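Local coordinates for protein FI20010p1 (Drosophila melanogaster, PDB 7CFB) that probably serves piRNA-guided gene silencing through an extended Tudor domain, acting in assembly of the piRNA amplification complex that involves Aub, at residues Asn35-Asp40 with Leu152-Ile157; Leu20-Gly25 with Asp90-Tyr95; Ile177-His182 with Leu189-Val194; Asn106-Arg111 with Asp225-Asp230. All blocks are in the same frame, centred on the assembly; numbering follows the deposited sequence.

Contact 1 of 4, residues Asn35-Asp40 with Leu152-Ile157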
# COMPACT_ATOMS: atom_id res chain seq x y z
N ASN A 35 10.39 -2.27 -6.79
CA ASN A 35 11.49 -1.51 -7.44
C ASN A 35 10.98 -0.61 -8.56
O ASN A 35 11.59 0.37 -8.78
CB ASN A 35 12.67 -2.39 -7.82
CG ASN A 35 13.38 -2.94 -6.61
OD1 ASN A 35 13.50 -2.27 -5.61
ND2 ASN A 35 13.84 -4.16 -6.68
N GLN A 36 9.96 -1.02 -9.31
CA GLN A 36 9.52 -0.20 -10.46
C GLN A 36 8.66 1.00 -10.08
O GLN A 36 8.61 1.89 -10.86
CB GLN A 36 8.63 -0.93 -11.46
CG GLN A 36 8.94 -2.38 -11.70
CD GLN A 36 10.20 -2.62 -12.48
OE1 GLN A 36 11.29 -2.29 -12.05
NE2 GLN A 36 10.05 -3.26 -13.62
N ILE A 37 7.96 0.97 -8.94
CA ILE A 37 7.04 2.09 -8.57
C ILE A 37 7.83 3.28 -8.01
O ILE A 37 8.89 3.05 -7.41
CB ILE A 37 5.96 1.61 -7.58
CG1 ILE A 37 6.57 1.12 -6.26
CG2 ILE A 37 5.07 0.55 -8.22
CD1 ILE A 37 5.62 0.32 -5.41
N LEU A 38 7.32 4.51 -8.21
CA LEU A 38 8.01 5.69 -7.67
C LEU A 38 7.96 5.70 -6.14
O LEU A 38 6.94 5.42 -5.59
CB LEU A 38 7.39 6.95 -8.28
CG LEU A 38 7.91 8.26 -7.72
CD1 LEU A 38 9.32 8.54 -8.19
CD2 LEU A 38 6.98 9.39 -8.06
N LYS A 39 9.08 6.00 -5.50
CA LYS A 39 9.19 6.05 -4.03
C LYS A 39 9.98 7.29 -3.60
O LYS A 39 11.00 7.55 -4.19
CB LYS A 39 9.87 4.78 -3.52
CG LYS A 39 9.18 3.47 -3.84
CD LYS A 39 9.88 2.25 -3.32
CE LYS A 39 11.05 1.77 -4.16
NZ LYS A 39 10.94 2.16 -5.57
N ASP A 40 9.50 8.02 -2.60
CA ASP A 40 10.22 9.20 -2.06
C ASP A 40 11.10 8.76 -0.88
O ASP A 40 10.66 8.81 0.24
CB ASP A 40 9.30 10.37 -1.77
CG ASP A 40 10.05 11.64 -1.44
OD1 ASP A 40 11.22 11.56 -1.23
OD2 ASP A 40 9.44 12.69 -1.42
N LEU A 152 1.63 10.18 -7.93
CA LEU A 152 2.20 10.41 -6.58
C LEU A 152 3.05 9.21 -6.12
O LEU A 152 2.72 8.11 -6.44
CB LEU A 152 1.08 10.73 -5.61
CG LEU A 152 0.50 12.13 -5.75
CD1 LEU A 152 -0.76 12.26 -4.93
CD2 LEU A 152 1.52 13.18 -5.34
N PRO A 153 4.12 9.41 -5.33
CA PRO A 153 4.95 8.31 -4.87
C PRO A 153 4.24 7.30 -3.96
O PRO A 153 3.41 7.65 -3.22
CB PRO A 153 6.04 9.01 -4.05
CG PRO A 153 6.04 10.41 -4.55
CD PRO A 153 4.59 10.70 -4.88
N ALA A 154 4.63 6.04 -4.08
CA ALA A 154 4.05 4.99 -3.24
C ALA A 154 4.42 5.33 -1.81
O ALA A 154 5.55 5.60 -1.56
CB ALA A 154 4.62 3.66 -3.64
N GLN A 155 3.45 5.32 -0.94
CA GLN A 155 3.66 5.64 0.49
C GLN A 155 4.49 4.58 1.20
O GLN A 155 5.26 4.93 2.05
CB GLN A 155 2.31 5.89 1.16
CG GLN A 155 1.62 7.12 0.61
CD GLN A 155 2.45 8.35 0.85
OE1 GLN A 155 2.68 8.73 1.97
NE2 GLN A 155 2.92 8.96 -0.20
N ALA A 156 4.30 3.31 0.85
CA ALA A 156 4.93 2.23 1.63
C ALA A 156 6.39 2.00 1.25
O ALA A 156 6.66 1.56 0.17
CB ALA A 156 4.11 0.98 1.54
N ILE A 157 7.27 2.23 2.21
CA ILE A 157 8.74 2.05 2.02
C ILE A 157 9.19 0.79 2.77
O ILE A 157 8.96 0.70 3.94
CB ILE A 157 9.53 3.28 2.45
CG1 ILE A 157 9.02 4.57 1.82
CG2 ILE A 157 10.99 3.07 2.17
CD1 ILE A 157 9.07 4.56 0.34
O HOH W 1 7.22 7.79 -1.19
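Leu38 and Ala154 join the two segments backbone to backbone: Ala154 N donates to Leu38 O at 2.8 Å, with an N-H...O angle of 163°. A water adds a second, indirect link, accepting from Asp40 N and donating to Ala154 O. The ammonium of Lys39 stays on its own side. Its chain bends at chi3 and chi4 (-81° and -26°), which carries NZ back to Ile37 O at 2.9 Å and to Tyr34 O, beside the end of helix 30-36. Apolar contacts fill in around the bonds. Leu38 and Pro153 lie side by side and point the same way, Leu38 CD2 coming within 3.8 Å of Pro153 CG. Ile37 CD1 meets the methyl of Ala154 (CB, 3.9 Å), and the CB of Lys39 rests on Ile157 CD1, also at 3.9 Å. Arg111 hydrogen-bonds to the carbonyls of Leu152 and Pro153. Direct and water-borne polar links alike use main-chain atoms, so the loop leading into strand 157-161 is joined to the chain just past helix 30-36 through backbone bonding and aliphatic fit, with no polar side chain bonded across.

Contact 2 of 4, residues Leu20-Gly25 with Asp90-Tyr95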
# COMPACT_ATOMS: atom_id res chain seq x y z
N LEU A 20 -11.93 -7.05 -17.79
CA LEU A 20 -11.12 -7.52 -18.93
C LEU A 20 -9.64 -7.55 -18.53
O LEU A 20 -9.17 -6.64 -17.88
CB LEU A 20 -11.37 -6.60 -20.12
CG LEU A 20 -12.73 -6.78 -20.77
CD1 LEU A 20 -13.21 -5.52 -21.44
CD2 LEU A 20 -12.71 -7.93 -21.75
N PRO A 21 -8.88 -8.58 -18.93
CA PRO A 21 -7.47 -8.69 -18.61
C PRO A 21 -6.62 -7.59 -19.23
O PRO A 21 -6.96 -7.07 -20.23
CB PRO A 21 -7.08 -9.97 -19.33
CG PRO A 21 -8.32 -10.79 -19.29
CD PRO A 21 -9.39 -9.78 -19.56
N PRO A 22 -5.47 -7.26 -18.64
CA PRO A 22 -4.61 -6.22 -19.16
C PRO A 22 -4.18 -6.49 -20.60
O PRO A 22 -3.89 -7.59 -20.93
CB PRO A 22 -3.37 -6.31 -18.27
CG PRO A 22 -3.85 -6.94 -17.03
CD PRO A 22 -4.97 -7.86 -17.42
N LYS A 23 -4.19 -5.44 -21.42
CA LYS A 23 -3.82 -5.56 -22.83
C LYS A 23 -2.31 -5.55 -22.93
O LYS A 23 -1.79 -6.16 -23.83
CB LYS A 23 -4.41 -4.40 -23.64
CG LYS A 23 -5.90 -4.50 -23.90
CD LYS A 23 -6.62 -3.18 -23.74
CE LYS A 23 -8.03 -3.20 -24.28
NZ LYS A 23 -8.57 -1.82 -24.45
N GLY A 24 -1.64 -4.88 -22.01
CA GLY A 24 -0.18 -4.84 -22.09
C GLY A 24 0.53 -4.73 -20.77
O GLY A 24 -0.09 -4.94 -19.75
N GLY A 25 1.82 -4.46 -20.84
CA GLY A 25 2.71 -4.27 -19.69
C GLY A 25 3.54 -5.49 -19.42
O GLY A 25 3.13 -6.56 -19.82
N ASP A 90 -13.80 -1.02 -16.41
CA ASP A 90 -14.19 -2.40 -16.77
C ASP A 90 -13.00 -3.08 -17.44
O ASP A 90 -13.08 -4.23 -17.70
CB ASP A 90 -15.50 -2.44 -17.55
CG ASP A 90 -16.68 -2.63 -16.62
OD1 ASP A 90 -16.90 -3.77 -16.17
OD2 ASP A 90 -17.35 -1.62 -16.32
N GLN A 91 -11.95 -2.32 -17.74
CA GLN A 91 -10.74 -2.88 -18.40
C GLN A 91 -9.55 -2.73 -17.45
O GLN A 91 -9.16 -1.58 -17.18
CB GLN A 91 -10.47 -2.18 -19.73
CG GLN A 91 -9.06 -2.39 -20.26
CD GLN A 91 -8.86 -3.80 -20.77
OE1 GLN A 91 -9.35 -4.18 -21.84
NE2 GLN A 91 -8.12 -4.59 -20.01
N LEU A 92 -9.00 -3.85 -16.96
CA LEU A 92 -7.87 -3.75 -16.01
C LEU A 92 -6.78 -2.97 -16.72
O LEU A 92 -6.49 -3.27 -17.82
CB LEU A 92 -7.38 -5.16 -15.69
CG LEU A 92 -8.01 -5.79 -14.45
CD1 LEU A 92 -7.79 -7.28 -14.43
CD2 LEU A 92 -7.46 -5.15 -13.21
N PRO A 93 -6.08 -2.03 -16.07
CA PRO A 93 -4.93 -1.38 -16.66
C PRO A 93 -3.74 -2.34 -16.85
O PRO A 93 -3.66 -3.38 -16.31
CB PRO A 93 -4.54 -0.31 -15.66
CG PRO A 93 -5.82 -0.05 -14.93
CD PRO A 93 -6.45 -1.41 -14.82
N ASP A 94 -2.74 -1.89 -17.59
CA ASP A 94 -1.57 -2.76 -17.84
C ASP A 94 -0.81 -3.11 -16.57
O ASP A 94 -0.84 -2.37 -15.60
CB ASP A 94 -0.53 -2.07 -18.72
CG ASP A 94 -1.00 -1.80 -20.13
OD1 ASP A 94 -2.00 -2.35 -20.51
OD2 ASP A 94 -0.34 -1.04 -20.80
N TYR A 95 -0.09 -4.21 -16.64
CA TYR A 95 0.78 -4.61 -15.51
C TYR A 95 1.75 -3.47 -15.22
O TYR A 95 2.34 -2.90 -16.12
CB TYR A 95 1.55 -5.88 -15.86
CG TYR A 95 0.69 -7.07 -16.17
CD1 TYR A 95 0.03 -7.74 -15.17
CD2 TYR A 95 0.52 -7.52 -17.46
CE1 TYR A 95 -0.78 -8.82 -15.44
CE2 TYR A 95 -0.29 -8.59 -17.75
CZ TYR A 95 -0.94 -9.25 -16.73
OH TYR A 95 -1.72 -10.31 -16.98
O HOH W 2 -4.76 -3.07 -20.36
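Gln91 NE2 is held by two carbonyls: it donates to Pro21 O across the contact at 2.7 Å and to Leu92 O in its own segment at 3.0 Å. Both acceptors lie close to the amide plane, although the amide nitrogen stands well above the carbonyl plane of Pro21, 61° out of it. The side chain leaves with CG anti to the backbone N (chi1 163°) and then bends at chi2, which folds the amide back over 20-25, where the aliphatic part of Lys23 crosses its OE1 end. With an alanine here, Pro21 O and Leu92 O are likely to lose this shared donor, and the segments their side-chain link through it. The segments run roughly parallel, 23° apart. Leu20 brackets Gln91 with two backbone bonds, Leu20 N to Asp90 O and Leu92 N to Leu20 O, a single parallel bridge. Farther along, Asp94 OD1 accepts from Gly24 N at 3.0 Å, met from above the carboxylate plane, and from a water that also joins Lys23 N to Leu92 O. Tyr95 N donates to Gly24 O, and Pro22 CG sits over a face of the Tyr95 ring, 4.0 Å from its centroid, a CH-pi contact. Pro22, Leu92 and Tyr95 together pack on Tyr123. Leu92 and Tyr95 also reach Ile114, so the N-terminal arm lies along the loop between strands 87-89 and 99-103 and packs with it on strands 108-117 and 123-127.

Contact 3 of 4, residues Ile177-His182 with Leu189-Val194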
# COMPACT_ATOMS: atom_id res chain seq x y z
N ILE A 177 4.83 5.80 14.59
CA ILE A 177 6.01 5.37 15.38
C ILE A 177 7.19 6.28 15.07
O ILE A 177 7.10 7.07 14.14
CB ILE A 177 6.38 3.91 15.13
CG1 ILE A 177 6.84 3.64 13.70
CG2 ILE A 177 5.27 2.97 15.54
CD1 ILE A 177 7.50 2.31 13.52
N LYS A 178 8.23 6.19 15.87
CA LYS A 178 9.48 6.92 15.59
C LYS A 178 10.56 5.88 15.31
O LYS A 178 10.64 4.95 16.06
CB LYS A 178 9.86 7.89 16.71
CG LYS A 178 8.77 8.86 17.14
CD LYS A 178 9.25 9.91 18.10
CE LYS A 178 8.14 10.85 18.54
NZ LYS A 178 7.40 11.46 17.42
N ILE A 179 11.29 6.04 14.23
CA ILE A 179 12.35 5.06 13.85
C ILE A 179 13.69 5.77 13.69
O ILE A 179 13.69 6.85 13.17
CB ILE A 179 11.98 4.33 12.55
CG1 ILE A 179 11.63 5.30 11.43
CG2 ILE A 179 10.89 3.29 12.76
CD1 ILE A 179 11.79 4.74 10.08
N ARG A 180 14.75 5.17 14.22
CA ARG A 180 16.11 5.69 13.97
C ARG A 180 16.54 5.05 12.65
O ARG A 180 16.65 3.86 12.61
CB ARG A 180 17.15 5.29 15.01
CG ARG A 180 16.65 5.16 16.43
CD ARG A 180 17.80 4.93 17.37
NE ARG A 180 17.41 5.31 18.71
CZ ARG A 180 17.79 6.42 19.30
NH1 ARG A 180 18.60 7.23 18.67
NH2 ARG A 180 17.38 6.68 20.51
N VAL A 181 16.80 5.86 11.65
CA VAL A 181 17.18 5.33 10.32
C VAL A 181 18.68 5.02 10.31
O VAL A 181 19.44 5.92 10.37
CB VAL A 181 16.78 6.36 9.26
CG1 VAL A 181 16.97 5.87 7.85
CG2 VAL A 181 15.38 6.87 9.49
N HIS A 182 19.04 3.75 10.39
CA HIS A 182 20.46 3.34 10.28
C HIS A 182 20.94 3.47 8.84
O HIS A 182 22.01 3.95 8.64
CB HIS A 182 20.66 1.91 10.76
CG HIS A 182 20.57 1.70 12.23
ND1 HIS A 182 19.52 2.16 12.97
CD2 HIS A 182 21.37 1.04 13.08
CE1 HIS A 182 19.69 1.83 14.22
NE2 HIS A 182 20.81 1.15 14.30
N LEU A 189 15.07 0.48 3.72
CA LEU A 189 15.61 1.13 4.91
C LEU A 189 16.03 0.10 5.95
O LEU A 189 15.46 -0.97 6.00
CB LEU A 189 14.52 1.98 5.56
CG LEU A 189 13.84 3.07 4.75
CD1 LEU A 189 12.78 3.75 5.58
CD2 LEU A 189 14.85 4.09 4.26
N VAL A 190 17.02 0.46 6.72
CA VAL A 190 17.35 -0.30 7.93
C VAL A 190 17.06 0.69 9.04
O VAL A 190 17.71 1.69 9.09
CB VAL A 190 18.80 -0.81 7.94
CG1 VAL A 190 19.17 -1.37 9.28
CG2 VAL A 190 19.04 -1.82 6.84
N ALA A 191 16.05 0.41 9.83
CA ALA A 191 15.63 1.34 10.90
C ALA A 191 15.32 0.58 12.19
O ALA A 191 14.93 -0.54 12.15
CB ALA A 191 14.44 2.12 10.45
N GLU A 192 15.49 1.26 13.31
CA GLU A 192 15.23 0.70 14.64
C GLU A 192 14.11 1.52 15.27
O GLU A 192 14.24 2.70 15.32
CB GLU A 192 16.55 0.77 15.41
CG GLU A 192 16.38 0.79 16.90
CD GLU A 192 17.68 0.64 17.65
OE1 GLU A 192 18.71 0.74 17.05
OE2 GLU A 192 17.62 0.42 18.83
N PRO A 193 12.99 0.95 15.70
CA PRO A 193 11.96 1.76 16.28
C PRO A 193 12.38 2.28 17.65
O PRO A 193 13.10 1.62 18.32
CB PRO A 193 10.78 0.81 16.40
CG PRO A 193 11.39 -0.53 16.46
CD PRO A 193 12.64 -0.44 15.61
N VAL A 194 11.93 3.47 17.99
CA VAL A 194 12.19 4.01 19.33
C VAL A 194 10.91 3.74 20.11
O VAL A 194 9.83 3.97 19.58
CB VAL A 194 12.66 5.47 19.33
CG1 VAL A 194 13.85 5.63 18.41
CG2 VAL A 194 11.58 6.42 18.93
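His182 and Glu192 approach obliquely, with the edge of the imidazole turned to the carboxylate: His182 CE1 comes within 3.2 Å of Glu192 OE1, and the two planes are 30° apart. The pair is not hydrogen-bonded. His182 ND1 instead points back along its own strand to Arg180 O, which lies in the ring plane and receives a weak bond of 3.4 Å. Glu192 reaches the ring with its CG anti to the backbone N (chi1 156°) and the chain extended beyond. Next to it, Arg180 and Val194 cross at about a right angle, Val194 CG1 lying 3.5 Å from Arg180 CG. The carboxylate of Glu192 shares this face with the Arg180 side chain, but Arg180 NE and Glu192 OE2 stay 4.9 Å apart, too far for contact. Ile179, Val181, Ala191 and Pro193 line the other face, where Ile179 CD1 presses on Ala191 CB at 3.7 Å. Between the faces, Arg180 and Glu192 form a hydrogen-bonded antiparallel pair, Arg180 N to Glu192 O at 2.8 Å and Glu192 N to Arg180 O at 2.9 Å. The short segments run antiparallel with their directions 141° apart, so the ribbon is twisted. The strand order is consistent with the OB-like, staphylococcal-nuclease-like half of an extended Tudor domain. Strand 176-184 also bonds to strand 49-57, and strand 189-194 runs parallel to 157-161, with Ala191 on Cys159 and Val181 on Val50.

Contact 4 of 4, residues Asn106-Arg111 with Asp225-Asp230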
# COMPACT_ATOMS: atom_id res chain seq x y z
N ASN A 106 -15.33 -2.38 3.95
CA ASN A 106 -14.81 -1.35 4.87
C ASN A 106 -14.86 0.06 4.28
O ASN A 106 -14.33 0.94 4.86
CB ASN A 106 -13.50 -1.80 5.47
CG ASN A 106 -13.69 -3.14 6.12
OD1 ASN A 106 -13.15 -4.12 5.66
ND2 ASN A 106 -14.51 -3.20 7.15
N ASN A 107 -15.44 0.18 3.11
CA ASN A 107 -15.66 1.49 2.45
C ASN A 107 -14.39 2.35 2.27
O ASN A 107 -14.46 3.52 2.57
CB ASN A 107 -16.81 2.24 3.11
CG ASN A 107 -17.57 3.09 2.13
OD1 ASN A 107 -17.62 2.80 0.94
ND2 ASN A 107 -18.12 4.19 2.61
N ILE A 108 -13.28 1.78 1.82
CA ILE A 108 -12.09 2.62 1.52
C ILE A 108 -11.60 2.28 0.12
O ILE A 108 -11.92 1.24 -0.37
CB ILE A 108 -10.97 2.49 2.56
CG1 ILE A 108 -10.19 1.18 2.43
CG2 ILE A 108 -11.47 2.73 3.96
CD1 ILE A 108 -8.81 1.28 2.97
N ILE A 109 -10.92 3.22 -0.52
CA ILE A 109 -10.39 2.99 -1.89
C ILE A 109 -8.88 3.20 -1.84
O ILE A 109 -8.44 4.28 -1.51
CB ILE A 109 -11.09 3.89 -2.89
CG1 ILE A 109 -12.58 3.55 -3.01
CG2 ILE A 109 -10.39 3.86 -4.22
CD1 ILE A 109 -13.31 4.41 -3.98
N THR A 110 -8.13 2.18 -2.25
CA THR A 110 -6.66 2.25 -2.15
C THR A 110 -5.99 2.05 -3.51
O THR A 110 -6.56 1.41 -4.34
CB THR A 110 -6.18 1.21 -1.14
OG1 THR A 110 -4.87 1.52 -0.70
CG2 THR A 110 -6.25 -0.20 -1.67
N ARG A 111 -4.78 2.59 -3.65
CA ARG A 111 -3.98 2.51 -4.90
C ARG A 111 -3.44 1.09 -5.04
O ARG A 111 -3.06 0.53 -4.07
CB ARG A 111 -2.92 3.61 -4.98
CG ARG A 111 -3.47 5.01 -4.86
CD ARG A 111 -2.52 6.05 -5.40
NE ARG A 111 -1.33 6.08 -4.59
CZ ARG A 111 -0.18 6.58 -4.96
NH1 ARG A 111 -0.03 7.11 -6.15
NH2 ARG A 111 0.83 6.52 -4.15
N ASP A 225 -7.37 0.87 9.25
CA ASP A 225 -7.23 -0.29 10.16
C ASP A 225 -8.43 -1.22 10.04
O ASP A 225 -8.23 -2.40 10.13
CB ASP A 225 -6.81 0.13 11.56
CG ASP A 225 -6.26 -1.01 12.38
OD1 ASP A 225 -5.29 -1.60 11.97
OD2 ASP A 225 -6.84 -1.30 13.40
N GLU A 226 -9.64 -0.69 9.87
CA GLU A 226 -10.81 -1.58 9.72
C GLU A 226 -10.68 -2.44 8.47
O GLU A 226 -11.02 -3.60 8.54
CB GLU A 226 -12.10 -0.78 9.86
CG GLU A 226 -12.04 0.08 11.10
CD GLU A 226 -13.32 0.22 11.87
OE1 GLU A 226 -13.88 1.33 11.87
OE2 GLU A 226 -13.76 -0.78 12.45
N SER A 227 -10.19 -1.89 7.37
CA SER A 227 -9.94 -2.67 6.14
C SER A 227 -8.87 -3.73 6.40
O SER A 227 -9.09 -4.85 6.05
CB SER A 227 -9.47 -1.77 5.06
OG SER A 227 -9.34 -2.47 3.85
N THR A 228 -7.77 -3.33 7.04
CA THR A 228 -6.59 -4.17 7.34
C THR A 228 -6.95 -5.28 8.32
O THR A 228 -6.45 -6.35 8.17
CB THR A 228 -5.43 -3.33 7.88
OG1 THR A 228 -4.94 -2.50 6.83
CG2 THR A 228 -4.29 -4.19 8.40
N SER A 229 -7.80 -4.97 9.30
CA SER A 229 -8.17 -5.94 10.35
C SER A 229 -9.39 -6.79 9.98
O SER A 229 -9.77 -7.60 10.79
CB SER A 229 -8.37 -5.23 11.65
OG SER A 229 -9.74 -5.00 11.87
N ASP A 230 -9.99 -6.56 8.83
CA ASP A 230 -11.18 -7.33 8.39
C ASP A 230 -10.90 -8.83 8.47
O ASP A 230 -9.94 -9.27 7.87
CB ASP A 230 -11.65 -6.93 7.00
CG ASP A 230 -12.92 -7.64 6.62
OD1 ASP A 230 -12.89 -8.82 6.49
OD2 ASP A 230 -13.91 -6.98 6.45
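Asn106, a single turn residue, touches three residues at the end of helix 215-228 and just beyond. Its CB lies 3.7 Å from Ser227 CA, its CG 3.6 Å from Glu226 O, and its amide group faces the Asp230 carboxylate, the two planes 67° apart. The side chain can span them because CG stands anti to its own carbonyl carbon (chi1 -55°), aimed at the helix end. Cut back to alanine, this position would probably leave a gap beside Glu226 O and the Asp230 carboxylate without its amide neighbour. That carboxylate has other partners: OD1 accepts from Leu232 N and forms a salt bridge with Arg239. Asn106 belongs to the tight connection between strands 99-103 and 108-117, where Asn107 and Ile108 both face Asp103 in a G1 beta bulge; Asn107 takes the left-handed backbone conformation (phi 55°) expected at its first position. These strands form a hairpin in the antiparallel sheet of the Tudor half. Asp103 also links the turn to the helix, because OD1 is bonded to Asn106 N while OD2 is bonded to the hydroxyl of the buried Ser227, whose side chain also touches Phe238. Beside that polar link, Ile108 CD1 rests on Ser227 CB at 3.8 Å.

In the fold
From the N terminus, the arm at 20-25 is followed by 35-40, just past helix 30-36. Contact 2 closes first, when 90-95 returns to the arm beside the Tudor sheet. After the turn at 106-111, contact 1 closes at 152-157, so contacts 1 and 2 cross. Contact 3 then forms locally, as a hairpin on the opposite side of the chain's centre from contact 2, their centres about 38 Å apart. Contact 4 closes last, bringing 225-230 back to 106-111; its loop encloses contact 3 and crosses contact 1. Arg111 connects contact 4 to contact 1, while Ile157, at the start of strand 157-161, packs on Leu189 and so ties contact 1 to contact 3 within the five-stranded sheet.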